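Local structure of 50S ribosomal protein L16 arginine hydroxylase (Escherichia coli, 4CCL) at residues V23-F28 / P175-Y180; N29-P34 / M196-G201. The protein catalyses the iron(II)- and 2-oxoglutarate-dependent 3-hydroxylation of an arginine in ribosomal protein uL16, regulating growth, and works as a homodimer. One frame throughout, in Å; residues are numbered along the deposited sequence.

Contact 1: V23-F28 / P175-Y180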
loop_
_atom_site.group_PDB
_atom_site.type_symbol
_atom_site.label_atom_id
_atom_site.label_comp_id
_atom_site.label_asym_id
_atom_site.label_seq_id
_atom_site.Cartn_x
_atom_site.Cartn_y
_atom_site.Cartn_z
ATOM N N VAL B 23 11.505 -8.220 37.985
ATOM C CA VAL B 23 11.504 -7.035 38.822
ATOM C C VAL B 23 12.955 -6.724 39.125
ATOM O O VAL B 23 13.660 -7.538 39.721
ATOM C CB VAL B 23 10.751 -7.248 40.143
ATOM C CG1 VAL B 23 10.888 -6.018 41.028
ATOM C CG2 VAL B 23 9.290 -7.554 39.876
ATOM N N LEU B 24 13.410 -5.552 38.703
ATOM C CA LEU B 24 14.770 -5.148 38.996
ATOM C C LEU B 24 14.680 -4.204 40.179
ATOM O O LEU B 24 14.206 -3.074 40.052
ATOM C CB LEU B 24 15.376 -4.436 37.787
ATOM C CG LEU B 24 15.222 -5.158 36.444
ATOM C CD1 LEU B 24 15.497 -4.216 35.286
ATOM C CD2 LEU B 24 16.133 -6.379 36.370
ATOM N N LYS B 25 15.140 -4.675 41.332
ATOM C CA LYS B 25 15.002 -3.926 42.571
ATOM C C LYS B 25 16.115 -2.898 42.658
ATOM O O LYS B 25 17.276 -3.215 42.399
ATOM C CB LYS B 25 15.059 -4.864 43.777
ATOM C CG LYS B 25 13.959 -5.918 43.829
ATOM C CD LYS B 25 13.007 -5.689 44.996
ATOM C CE LYS B 25 11.929 -4.677 44.654
ATOM N NZ LYS B 25 11.162 -4.277 45.868
ATOM N N ARG B 26 15.749 -1.671 43.023
ATOM C CA ARG B 26 16.693 -0.559 43.105
ATOM C C ARG B 26 17.457 -0.392 41.797
ATOM O O ARG B 26 18.678 -0.230 41.802
ATOM C CB ARG B 26 17.678 -0.758 44.260
ATOM C CG ARG B 26 17.029 -1.028 45.604
ATOM C CD ARG B 26 16.837 0.244 46.416
ATOM N NE ARG B 26 17.404 0.107 47.756
ATOM C CZ ARG B 26 18.431 0.818 48.212
ATOM N NH1 ARG B 26 19.004 1.731 47.442
ATOM N NH2 ARG B 26 18.880 0.621 49.445
ATOM N N GLY B 27 16.735 -0.460 40.680
ATOM C CA GLY B 27 17.322 -0.221 39.374
ATOM C C GLY B 27 17.977 1.143 39.384
ATOM O O GLY B 27 19.075 1.327 38.860
ATOM N N PHE B 28 17.290 2.097 40.000
ATOM C CA PHE B 28 17.870 3.393 40.306
ATOM C C PHE B 28 18.016 3.531 41.815
ATOM O O PHE B 28 17.056 3.324 42.559
ATOM C CB PHE B 28 16.996 4.523 39.764
ATOM C CG PHE B 28 16.909 4.556 38.270
ATOM C CD1 PHE B 28 17.973 5.014 37.512
ATOM C CD2 PHE B 28 15.761 4.133 37.620
ATOM C CE1 PHE B 28 17.896 5.046 36.135
ATOM C CE2 PHE B 28 15.679 4.163 36.243
ATOM C CZ PHE B 28 16.748 4.620 35.500
ATOM N N PRO B 175 10.210 3.060 45.271
ATOM C CA PRO B 175 10.830 4.001 44.329
ATOM C C PRO B 175 12.228 3.561 43.901
ATOM O O PRO B 175 13.056 3.223 44.747
ATOM C CB PRO B 175 10.903 5.311 45.129
ATOM C CG PRO B 175 10.639 4.929 46.562
ATOM C CD PRO B 175 9.737 3.741 46.487
ATOM N N GLY B 176 12.476 3.567 42.595
ATOM C CA GLY B 176 13.740 3.107 42.049
ATOM C C GLY B 176 13.650 1.723 41.430
ATOM O O GLY B 176 14.507 1.336 40.635
ATOM N N ASP B 177 12.610 0.978 41.796
ATOM C CA ASP B 177 12.397 -0.357 41.247
ATOM C C ASP B 177 11.912 -0.294 39.802
ATOM O O ASP B 177 11.220 0.645 39.401
ATOM C CB ASP B 177 11.398 -1.143 42.097
ATOM C CG ASP B 177 11.878 -1.356 43.518
ATOM O OD1 ASP B 177 13.108 -1.376 43.743
ATOM O OD2 ASP B 177 11.021 -1.507 44.410
ATOM N N ILE B 178 12.288 -1.302 39.023
ATOM C CA ILE B 178 11.882 -1.391 37.627
ATOM C C ILE B 178 11.289 -2.760 37.339
ATOM O O ILE B 178 11.827 -3.782 37.766
ATOM C CB ILE B 178 13.072 -1.175 36.682
ATOM C CG1 ILE B 178 13.843 0.082 37.078
ATOM C CG2 ILE B 178 12.601 -1.078 35.237
ATOM C CD1 ILE B 178 15.131 0.250 36.334
ATOM N N LEU B 179 10.171 -2.774 36.623
ATOM C CA LEU B 179 9.569 -4.016 36.172
ATOM C C LEU B 179 9.679 -4.122 34.652
ATOM O O LEU B 179 9.011 -3.387 33.925
ATOM C CB LEU B 179 8.103 -4.070 36.603
ATOM C CG LEU B 179 7.239 -5.214 36.070
ATOM C CD1 LEU B 179 7.788 -6.558 36.513
ATOM C CD2 LEU B 179 5.797 -5.047 36.523
ATOM N N TYR B 180 10.519 -5.037 34.174
ATOM C CA TYR B 180 10.626 -5.286 32.743
ATOM C C TYR B 180 9.636 -6.354 32.309
ATOM O O TYR B 180 9.660 -7.473 32.823
ATOM C CB TYR B 180 12.033 -5.725 32.331
ATOM C CG TYR B 180 12.039 -6.293 30.929
ATOM C CD1 TYR B 180 11.879 -5.463 29.828
ATOM C CD2 TYR B 180 12.161 -7.661 30.704
ATOM C CE1 TYR B 180 11.859 -5.970 28.545
ATOM C CE2 TYR B 180 12.142 -8.176 29.422
ATOM C CZ TYR B 180 11.991 -7.324 28.347
ATOM O OH TYR B 180 11.971 -7.824 27.070
#

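Contact 2: N29-P34 / M196-G201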
loop_
_atom_site.group_PDB
_atom_site.type_symbol
_atom_site.label_atom_id
_atom_site.label_comp_id
_atom_site.label_asym_id
_atom_site.label_seq_id
_atom_site.Cartn_x
_atom_site.Cartn_y
_atom_site.Cartn_z
ATOM N N ASN B 29 19.223 3.868 42.263
ATOM C CA ASN B 29 19.475 4.127 43.675
ATOM C C ASN B 29 19.138 5.568 44.022
ATOM O O ASN B 29 19.470 6.482 43.264
ATOM C CB ASN B 29 20.936 3.851 44.025
ATOM C CG ASN B 29 21.327 2.405 43.811
ATOM O OD1 ASN B 29 20.489 1.505 43.873
ATOM N ND2 ASN B 29 22.610 2.172 43.562
ATOM N N ASN B 30 18.506 5.757 45.178
ATOM C CA ASN B 30 18.034 7.067 45.620
ATOM C C ASN B 30 17.315 7.789 44.495
ATOM O O ASN B 30 17.757 8.842 44.037
ATOM C CB ASN B 30 19.203 7.915 46.125
ATOM C CG ASN B 30 20.019 7.206 47.184
ATOM O OD1 ASN B 30 21.197 6.915 46.983
ATOM N ND2 ASN B 30 19.394 6.920 48.320
ATOM N N PHE B 31 16.197 7.221 44.059
ATOM C CA PHE B 31 15.532 7.710 42.863
ATOM C C PHE B 31 14.813 9.024 43.126
ATOM O O PHE B 31 13.958 9.122 44.005
ATOM C CB PHE B 31 14.559 6.663 42.321
ATOM C CG PHE B 31 13.825 7.100 41.085
ATOM C CD1 PHE B 31 14.462 7.119 39.854
ATOM C CD2 PHE B 31 12.497 7.486 41.153
ATOM C CE1 PHE B 31 13.787 7.522 38.718
ATOM C CE2 PHE B 31 11.819 7.887 40.021
ATOM C CZ PHE B 31 12.463 7.905 38.803
ATOM N N ILE B 32 15.181 10.033 42.348
ATOM C CA ILE B 32 14.566 11.346 42.436
ATOM C C ILE B 32 13.743 11.572 41.182
ATOM O O ILE B 32 14.275 11.588 40.071
ATOM C CB ILE B 32 15.619 12.452 42.558
ATOM C CG1 ILE B 32 16.560 12.154 43.727
ATOM C CG2 ILE B 32 14.942 13.800 42.731
ATOM C CD1 ILE B 32 17.974 12.646 43.511
ATOM N N ASP B 33 12.436 11.724 41.368
ATOM C CA ASP B 33 11.515 11.872 40.253
ATOM C C ASP B 33 11.835 13.102 39.413
ATOM O O ASP B 33 12.068 14.183 39.951
ATOM C CB ASP B 33 10.074 11.929 40.759
ATOM C CG ASP B 33 9.652 10.646 41.447
ATOM O OD1 ASP B 33 10.389 10.174 42.338
ATOM O OD2 ASP B 33 8.589 10.101 41.089
ATOM N N PRO B 34 11.855 12.930 38.083
ATOM C CA PRO B 34 12.177 14.026 37.165
ATOM C C PRO B 34 11.085 15.087 37.157
ATOM O O PRO B 34 11.359 16.256 36.891
ATOM C CB PRO B 34 12.249 13.329 35.803
ATOM C CG PRO B 34 11.383 12.126 35.948
ATOM C CD PRO B 34 11.537 11.681 37.371
HETATM N N MSE B 196 3.660 7.501 41.200
HETATM C CA MSE B 196 4.130 7.926 39.890
HETATM C C MSE B 196 4.886 6.782 39.218
HETATM O O MSE B 196 5.814 6.212 39.795
HETATM C CB MSE B 196 5.034 9.154 40.018
HETATM C CG MSE B 196 4.290 10.423 40.397
HETATM SE SE MSE B 196 3.521 11.326 38.847
HETATM C CE MSE B 196 5.001 12.529 38.453
ATOM N N ASN B 197 4.473 6.440 38.002
ATOM C CA ASN B 197 5.130 5.387 37.238
ATOM C C ASN B 197 5.644 5.903 35.904
ATOM O O ASN B 197 4.962 6.671 35.216
ATOM C CB ASN B 197 4.187 4.203 37.016
ATOM C CG ASN B 197 4.283 3.164 38.117
ATOM O OD1 ASN B 197 3.926 2.002 37.921
ATOM N ND2 ASN B 197 4.772 3.576 39.282
ATOM N N TYR B 198 6.848 5.474 35.543
ATOM C CA TYR B 198 7.469 5.925 34.311
ATOM C C TYR B 198 7.719 4.733 33.410
ATOM O O TYR B 198 8.606 3.924 33.662
ATOM C CB TYR B 198 8.793 6.625 34.617
ATOM C CG TYR B 198 8.670 7.717 35.649
ATOM C CD1 TYR B 198 8.664 7.416 37.007
ATOM C CD2 TYR B 198 8.547 9.045 35.269
ATOM C CE1 TYR B 198 8.543 8.406 37.957
ATOM C CE2 TYR B 198 8.428 10.047 36.214
ATOM C CZ TYR B 198 8.427 9.718 37.556
ATOM O OH TYR B 198 8.305 10.705 38.503
ATOM N N SER B 199 6.963 4.660 32.324
ATOM C CA SER B 199 7.083 3.551 31.398
ATOM C C SER B 199 7.949 3.934 30.207
ATOM O O SER B 199 7.596 4.827 29.425
ATOM C CB SER B 199 5.699 3.079 30.943
ATOM O OG SER B 199 4.947 2.584 32.041
ATOM N N VAL B 200 9.082 3.251 30.081
ATOM C CA VAL B 200 9.929 3.402 28.917
ATOM C C VAL B 200 9.431 2.336 27.975
ATOM O O VAL B 200 9.600 1.136 28.225
ATOM C CB VAL B 200 11.400 3.092 29.235
ATOM C CG1 VAL B 200 12.259 3.255 27.987
ATOM C CG2 VAL B 200 11.907 3.971 30.363
ATOM N N GLY B 201 8.804 2.783 26.893
ATOM C CA GLY B 201 8.161 1.884 25.962
ATOM C C GLY B 201 9.048 1.588 24.778
ATOM O O GLY B 201 9.992 2.323 24.490
#

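Contact 1: V23-F28 / P175-Y180
Val23 and Leu179 meet as a non-hydrogen-bonded antiparallel pair where the edge strand 22-24 lies along strand 178-181 of the JmjC (cupin-like) sheet. Val23 CG2 reaches Leu179 CD1 at 3.8 Å, on the face where Leu179 also packs against Trp142 and Val144 of strand 140-145. Leu24 is hydrogen-bonded to Ile178 both ways: its N donates to Ile178 O and its O accepts from Ile178 N at 2.8 Å. On this other face Leu24 CD1 lies near Ile178 CB. A type II turn from Leu24 to Gly27 then ends the strand, and Asp177 grips it. Lys25, its chain bent at chi2 and chi3, curls back to set NZ 3.1 Å from Asp177 OD2, a salt bridge formed from above the carboxylate plane. OD2 also accepts from Glu174 N, while OD1 takes Arg26 N at 2.8 Å in a nearly straight bond (174°). Each carboxylate oxygen thus has a backbone donor. Gly27 CA lies against Ile178 CD1 with no side chain intervening; that methyl, put there by CG1 lying anti to the carbonyl carbon (chi1 -50°), also touches Phe28 CE2. Phe28 N closes the contact on Gly176 O at 3.0 Å, in the carbonyl plane and on a lone pair.

Contact 2: N29-P34 / M196-G201
Tyr198 carries this contact, its ring standing on strand 195-202 of the JmjC (cupin-like) sheet and meeting Asp33, Pro34 and Phe31 from the loop that leads to helix 37-45. The segments share no strand pairing, and side chains bridge the gap between them. With CG anti to the carbonyl carbon (chi1 -52°), the tyrosine extends toward the loop and brings its phenol oxygen to the carboxylate of Asp33. Tyr198 OH donates to Asp33 OD2 at 2.7 Å. The oxygen is approached on its anti side, 30° out of the carboxylate plane, yet it lies in the plane of the phenol ring at that ring's edge. The two side chains cross at about a right angle, with the carboxylate steeply turned against the ring. OD2 has a second donor in Thr137 N, so one carboxylate oxygen ties the loop both to the sheet strand and to the chain just beyond strand 131-135.

Pro34 comes from the opposite direction to Tyr198 and puts its CG 3.6 Å from Tyr198 CE2, while its CD packs beside the phenol oxygen. Pro34 also touches Tyr3, near the N-terminus.

Phe31 approaches the other ortho-to-hydroxyl carbon, CE1. Its ring presents its edge to the tyrosine in an offset edge-to-face pair, centroids 5.8 Å apart and planes at 68°. Ile134 of strand 131-135 also packs against Phe31. Met196, a selenomethionine, makes a smaller contact: beyond the carboxylate, nearly on the line of the CG-OD2 bond, Met196 CB lies 3.8 Å from Asp33 OD2.

Overall arrangement
Contacts 1 and 2 have centres 9 Å apart and involve the same antiparallel sheet. Their segments alternate along the chain: 23-28 runs directly into 29-34, and 175-180 and 196-201 follow about 140 and 160 residues further on. Strand 131-135 separates strand 178-181 from strand 195-202. The N-terminal segment first adds an edge strand in contact 1, then leaves the sheet and meets the Tyr198 side chain of strand 195-202, third in from the edge strand, in contact 2 before helix 37-45. The two touch where Gly176 CA packs 3.7 Å from Phe31 CB. Together they join an N-terminal part of the chain to the sheet of the fold that carries the iron-binding His125, Asp127 and His187.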